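Local coordinates for chromosome-partitioning protein ParB (Caulobacter vibrioides NA1000, PDB 6S6H), which binds the centromeric parS site near the replication origin and takes part in partitioning the chromosome, the piece described here being its DNA-binding domain, at residues 72-75 / 76-80; 16-19 / 20-24. One frame throughout, in Å; residues are numbered along the deposited sequence.

Interaction 1: 72-75 / 76-80; sequences GELT and AGHAR. With nucleotides of chain C.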
loop_
_atom_site.group_PDB
_atom_site.type_symbol
_atom_site.label_atom_id
_atom_site.label_comp_id
_atom_site.label_asym_id
_atom_site.label_seq_id
_atom_site.Cartn_x
_atom_site.Cartn_y
_atom_site.Cartn_z
ATOM N N GLY B 72 4.588 -13.627 3.239
ATOM C CA GLY B 72 4.618 -12.642 2.141
ATOM C C GLY B 72 4.371 -13.277 0.782
ATOM O O GLY B 72 4.590 -12.593 -0.231
ATOM N N GLU B 73 3.925 -14.537 0.753
ATOM C CA GLU B 73 3.509 -15.249 -0.487
ATOM C C GLU B 73 2.223 -14.610 -1.030
ATOM O O GLU B 73 2.033 -14.639 -2.257
ATOM C CB GLU B 73 3.333 -16.744 -0.216
ATOM C CG GLU B 73 4.647 -17.504 -0.203
ATOM C CD GLU B 73 4.573 -18.900 0.393
ATOM O OE1 GLU B 73 4.251 -19.849 -0.354
ATOM O OE2 GLU B 73 4.830 -19.032 1.608
ATOM N N LEU B 74 1.380 -14.066 -0.146
ATOM C CA LEU B 74 0.200 -13.225 -0.492
ATOM C C LEU B 74 0.366 -11.847 0.150
ATOM O O LEU B 74 1.003 -11.769 1.215
ATOM C CB LEU B 74 -1.083 -13.880 0.031
ATOM C CG LEU B 74 -1.514 -15.180 -0.646
ATOM C CD1 LEU B 74 -2.808 -15.694 -0.033
ATOM C CD2 LEU B 74 -1.681 -14.996 -2.146
ATOM N N THR B 75 -0.216 -10.817 -0.463
ATOM C CA THR B 75 -0.392 -9.464 0.129
ATOM C C THR B 75 -1.769 -9.396 0.794
ATOM O O THR B 75 -2.581 -10.315 0.571
ATOM C CB THR B 75 -0.249 -8.355 -0.923
ATOM O OG1 THR B 75 -1.458 -8.313 -1.683
ATOM C CG2 THR B 75 0.936 -8.551 -1.842
ATOM N N ALA B 76 -2.012 -8.340 1.572
ATOM C CA ALA B 76 -3.304 -8.035 2.231
ATOM C C ALA B 76 -4.418 -7.950 1.178
ATOM O O ALA B 76 -5.524 -8.433 1.462
ATOM C CB ALA B 76 -3.185 -6.750 3.017
ATOM N N GLY B 77 -4.124 -7.356 0.015
ATOM C CA GLY B 77 -5.056 -7.189 -1.120
ATOM C C GLY B 77 -5.564 -8.522 -1.649
ATOM O O GLY B 77 -6.785 -8.642 -1.877
ATOM N N HIS B 78 -4.662 -9.490 -1.838
ATOM C CA HIS B 78 -4.984 -10.874 -2.279
ATOM C C HIS B 78 -5.896 -11.546 -1.246
ATOM O O HIS B 78 -6.967 -12.053 -1.636
ATOM C CB HIS B 78 -3.700 -11.689 -2.498
ATOM C CG HIS B 78 -2.866 -11.223 -3.645
ATOM N ND1 HIS B 78 -1.691 -10.522 -3.459
ATOM C CD2 HIS B 78 -3.031 -11.350 -4.980
ATOM C CE1 HIS B 78 -1.167 -10.232 -4.631
ATOM N NE2 HIS B 78 -1.969 -10.732 -5.582
ATOM N N ALA B 79 -5.478 -11.535 0.025
ATOM C CA ALA B 79 -6.148 -12.215 1.158
ATOM C C ALA B 79 -7.585 -11.701 1.313
ATOM O O ALA B 79 -8.507 -12.541 1.413
ATOM C CB ALA B 79 -5.352 -12.004 2.421
ATOM N N ARG B 80 -7.765 -10.377 1.343
ATOM C CA ARG B 80 -9.088 -9.713 1.500
ATOM C C ARG B 80 -10.005 -10.108 0.334
ATOM O O ARG B 80 -11.195 -10.386 0.585
ATOM C CB ARG B 80 -8.902 -8.196 1.562
ATOM C CG ARG B 80 -10.159 -7.418 1.922
ATOM C CD ARG B 80 -9.931 -5.935 1.709
ATOM N NE ARG B 80 -9.765 -5.621 0.295
ATOM C CZ ARG B 80 -9.129 -4.556 -0.194
ATOM N NH1 ARG B 80 -8.561 -3.676 0.613
ATOM N NH2 ARG B 80 -9.055 -4.386 -1.503
ATOM P P DT C 12 -0.990 -4.494 -0.193
ATOM O OP1 DT C 12 -0.131 -4.634 1.008
ATOM O OP2 DT C 12 -2.155 -5.401 -0.376
ATOM O "O5'" DT C 12 -1.501 -2.989 -0.238
ATOM C "C5'" DT C 12 -0.559 -1.918 -0.173
ATOM C "C4'" DT C 12 -1.250 -0.616 0.151
ATOM O "O4'" DT C 12 -2.058 -0.185 -0.967
ATOM C "C3'" DT C 12 -2.178 -0.639 1.362
ATOM O "O3'" DT C 12 -1.977 0.598 2.044
ATOM C "C2'" DT C 12 -3.564 -0.760 0.754
ATOM C "C1'" DT C 12 -3.422 -0.057 -0.592
ATOM N N1 DT C 12 -4.237 -0.586 -1.713
ATOM C C2 DT C 12 -4.754 0.315 -2.616
ATOM O O2 DT C 12 -4.629 1.522 -2.498
ATOM N N3 DT C 12 -5.445 -0.253 -3.659
ATOM C C4 DT C 12 -5.647 -1.602 -3.890
ATOM O O4 DT C 12 -6.297 -1.965 -4.868
ATOM C C5 DT C 12 -5.071 -2.489 -2.906
ATOM C C7 DT C 12 -5.244 -3.966 -3.070
ATOM C C6 DT C 12 -4.386 -1.944 -1.893
ATOM P P DG C 13 -2.544 0.823 3.513
ATOM O OP1 DG C 13 -1.594 1.709 4.237
ATOM O OP2 DG C 13 -2.909 -0.501 4.083
ATOM O "O5'" DG C 13 -3.870 1.661 3.241
ATOM C "C5'" DG C 13 -3.773 2.998 2.718
ATOM C "C4'" DG C 13 -5.095 3.434 2.130
ATOM O "O4'" DG C 13 -5.496 2.528 1.077
ATOM C "C3'" DG C 13 -6.264 3.492 3.119
ATOM O "O3'" DG C 13 -6.765 4.833 3.055
ATOM C "C2'" DG C 13 -7.213 2.404 2.633
ATOM C "C1'" DG C 13 -6.898 2.346 1.152
ATOM N N9 DG C 13 -7.223 1.108 0.447
ATOM C C8 DG C 13 -6.940 -0.175 0.848
ATOM N N7 DG C 13 -7.307 -1.077 -0.022
ATOM C C5 DG C 13 -7.846 -0.344 -1.071
ATOM C C6 DG C 13 -8.410 -0.775 -2.302
ATOM O O6 DG C 13 -8.551 -1.930 -2.726
ATOM N N1 DG C 13 -8.837 0.301 -3.074
ATOM C C2 DG C 13 -8.739 1.622 -2.709
ATOM N N2 DG C 13 -9.212 2.515 -3.588
ATOM N N3 DG C 13 -8.211 2.038 -1.569
ATOM C C4 DG C 13 -7.790 1.009 -0.802
ATOM P P DG C 11 -0.439 -6.802 -7.024
ATOM O OP1 DG C 11 0.052 -8.184 -6.781
ATOM O OP2 DG C 11 -1.767 -6.608 -7.666
ATOM O "O5'" DG C 11 -0.449 -5.943 -5.681
ATOM C "C5'" DG C 11 0.716 -5.842 -4.854
ATOM C "C4'" DG C 11 0.514 -4.774 -3.806
ATOM O "O4'" DG C 11 0.066 -3.547 -4.432
ATOM C "C3'" DG C 11 -0.528 -5.098 -2.732
ATOM O "O3'" DG C 11 -0.047 -4.591 -1.478
ATOM C "C2'" DG C 11 -1.783 -4.422 -3.258
ATOM C "C1'" DG C 11 -1.236 -3.201 -3.979
ATOM N N9 DG C 11 -2.012 -2.784 -5.141
ATOM C C8 DG C 11 -2.548 -3.591 -6.116
ATOM N N7 DG C 11 -3.173 -2.922 -7.047
ATOM C C5 DG C 11 -3.046 -1.595 -6.660
ATOM C C6 DG C 11 -3.536 -0.410 -7.268
ATOM O O6 DG C 11 -4.195 -0.292 -8.307
ATOM N N1 DG C 11 -3.181 0.722 -6.542
ATOM C C2 DG C 11 -2.452 0.717 -5.379
ATOM N N2 DG C 11 -2.210 1.914 -4.826
ATOM N N3 DG C 11 -1.995 -0.382 -4.798
ATOM C C4 DG C 11 -2.326 -1.493 -5.489
#
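Thr75 OG1 sits between His78 ND1, 2.8 Å away, and phosphate oxygen OP2 of DT12 on DNA chain C. The bond to ND1 is firm, and either partner could be its donor; the approach to the phosphate is weak, and whether the hydroxyl proton goes there is not settled. Thr75 places this oxygen between its own backbone N and carbonyl carbon (chi1 77°), over the start of helix 76-81, while CG2 is turned toward the sugar of DG11. The imidazole folds back over the same turn, where ND1 also receives a weak bond from Thr75 N at 3.4 Å. Next to ND1 on the ring, CE1 comes within 3.2 Å of OP1 of DG11, near the ring plane. NE2 is hydrogen-bonded to Leu100 O, which together with the Thr75 contacts fixes the rotation of the ring. Leu74 CD2 lies 3.9 Å from His78 CB, on the side facing helix 88-98. In the backbone, Ala79 N closes the first helical turn onto Thr75 O.

Gly77 N donates to OP2 of DT12 at 2.8 Å, whereas the Thr75 hydroxyl reaches the same oxygen only weakly. Gly77 has no side chain, and its CA lies 3.8 Å from the thymine methyl C7 of DT12. Further along, Arg80 is bent at chi3 (67°) and spreads its guanidinium toward the major-groove edge of DG13: NH1 to N7 at 3.0 Å and NH2 to O6 at 2.8 Å, a bidentate pair that reads guanine. A helix N-terminus with its N-cap threonine set against a phosphate, followed by an arginine reading a base, is characteristic of sequence-specific DNA recognition, here by the ParB HTH domain on parS.

Interaction 2: 16-19 / 20-24; sequences ADLN and VLEEA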
loop_
_atom_site.group_PDB
_atom_site.type_symbol
_atom_site.label_atom_id
_atom_site.label_comp_id
_atom_site.label_asym_id
_atom_site.label_seq_id
_atom_site.Cartn_x
_atom_site.Cartn_y
_atom_site.Cartn_z
ATOM N N ALA B 16 4.159 1.230 14.627
ATOM C CA ALA B 16 5.006 0.107 15.103
ATOM C C ALA B 16 5.367 -0.804 13.922
ATOM O O ALA B 16 4.834 -0.586 12.817
ATOM C CB ALA B 16 4.291 -0.656 16.190
ATOM N N ASP B 17 6.243 -1.788 14.158
ATOM C CA ASP B 17 6.736 -2.747 13.134
ATOM C C ASP B 17 5.854 -4.005 13.159
ATOM O O ASP B 17 6.386 -5.106 13.427
ATOM C CB ASP B 17 8.217 -3.068 13.362
ATOM C CG ASP B 17 8.834 -3.958 12.293
ATOM O OD1 ASP B 17 8.230 -4.077 11.207
ATOM O OD2 ASP B 17 9.911 -4.529 12.557
ATOM N N LEU B 18 4.553 -3.848 12.903
ATOM C CA LEU B 18 3.554 -4.949 12.964
ATOM C C LEU B 18 3.138 -5.332 11.544
ATOM O O LEU B 18 2.882 -4.417 10.740
ATOM C CB LEU B 18 2.337 -4.494 13.772
ATOM C CG LEU B 18 2.609 -4.080 15.218
ATOM C CD1 LEU B 18 1.322 -3.628 15.893
ATOM C CD2 LEU B 18 3.254 -5.212 16.002
ATOM N N ASN B 19 3.060 -6.635 11.261
ATOM C CA ASN B 19 2.450 -7.169 10.017
ATOM C C ASN B 19 0.938 -6.919 10.105
ATOM O O ASN B 19 0.451 -6.585 11.198
ATOM C CB ASN B 19 2.848 -8.629 9.767
ATOM C CG ASN B 19 2.257 -9.618 10.749
ATOM O OD1 ASN B 19 1.095 -9.513 11.134
ATOM N ND2 ASN B 19 3.043 -10.609 11.134
ATOM N N VAL B 20 0.225 -7.054 8.987
ATOM C CA VAL B 20 -1.207 -6.649 8.854
ATOM C C VAL B 20 -2.067 -7.391 9.889
ATOM O O VAL B 20 -3.014 -6.769 10.407
ATOM C CB VAL B 20 -1.717 -6.860 7.415
ATOM C CG1 VAL B 20 -1.795 -8.332 7.040
ATOM C CG2 VAL B 20 -3.056 -6.177 7.190
ATOM N N LEU B 21 -1.764 -8.662 10.180
ATOM C CA LEU B 21 -2.565 -9.510 11.108
ATOM C C LEU B 21 -2.318 -9.089 12.563
ATOM O O LEU B 21 -3.266 -9.182 13.369
ATOM C CB LEU B 21 -2.214 -10.985 10.892
ATOM C CG LEU B 21 -2.677 -11.580 9.563
ATOM C CD1 LEU B 21 -2.161 -13.001 9.399
ATOM C CD2 LEU B 21 -4.195 -11.544 9.442
ATOM N N GLU B 22 -1.097 -8.659 12.892
ATOM C CA GLU B 22 -0.738 -8.142 14.239
ATOM C C GLU B 22 -1.476 -6.817 14.476
ATOM O O GLU B 22 -1.943 -6.598 15.612
ATOM C CB GLU B 22 0.779 -7.990 14.374
ATOM C CG GLU B 22 1.501 -9.320 14.504
ATOM C CD GLU B 22 3.011 -9.254 14.350
ATOM O OE1 GLU B 22 3.507 -8.248 13.815
ATOM O OE2 GLU B 22 3.685 -10.216 14.753
ATOM N N GLU B 23 -1.589 -5.981 13.438
ATOM C CA GLU B 23 -2.343 -4.699 13.474
ATOM C C GLU B 23 -3.831 -4.990 13.691
ATOM O O GLU B 23 -4.461 -4.275 14.497
ATOM C CB GLU B 23 -2.143 -3.903 12.184
ATOM C CG GLU B 23 -0.732 -3.371 12.025
ATOM C CD GLU B 23 -0.539 -2.388 10.885
ATOM O OE1 GLU B 23 0.631 -2.046 10.600
ATOM O OE2 GLU B 23 -1.553 -1.969 10.293
ATOM N N ALA B 24 -4.364 -5.996 12.992
ATOM C CA ALA B 24 -5.777 -6.436 13.071
ATOM C C ALA B 24 -6.128 -6.816 14.514
ATOM O O ALA B 24 -7.077 -6.223 15.068
ATOM C CB ALA B 24 -6.005 -7.592 12.131
HETATM O O HOH W 1 2.464 -1.176 12.352
#
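The side-chain amide of Asn19 and the carboxylate of Glu22 lie stacked, their planes 17° apart, with ND2 3.5 Å from Glu22 CD, although the two side chains run at about a right angle. Asn19 holds CG between its backbone N and carbonyl carbon (chi1 69°), which swings OD1 over the first turn of helix 20-34. There OD1 accepts from Glu22 N at 2.9 Å, the donor somewhat out of the carbonyl plane. The return bond comes from Asn19 N to Glu22 OE1 at 3.1 Å, met on the anti side and 32° out of the carboxylate plane. These reciprocal bonds make a capping box, and Glu23 N adds the first helical backbone bond, to Asn19 O.

Leu18 leans on the same turn: its CB meets Glu23 CG at 3.7 Å, and its CD2 lies 3.8 Å from Glu22 OE1. A water lies 2.7 Å from Glu23 OE1 and close to Ala16 O; with more acceptors near it than protons, a bridge from loop to helix is possible but not settled. Leu21 turns to Gln66, Leu69 and Val70 of helix 63-71, and Val20 to Leu58.

The backbone N of Glu22 and that of the cap residue Asn19 are each met by a side-chain oxygen, so the box ties the cap to the first turn; the negative charge of Glu22 there is probably favoured by the helix dipole.

Both interactions are N-terminal helix starts within the ParB HTH domain, their centres about 14 Å apart. Interaction 2 comes first along the chain, where the loop after helix 4-11 enters helix 20-34; interaction 1 follows helix 63-71 and opens helix 76-81. They meet where Ala76 CB packs on Val20 CG2 at 4.2 Å, and helix 63-71 touches both, through Leu69 to Ala79 and to Leu21. Their surroundings differ: interaction 1 is buried against the DNA, whereas interaction 2 lies at the surface, its nearest atom about 6 Å from the nucleic acid. Interaction 2 thus flanks the DNA-contacting turn without reading a base itself.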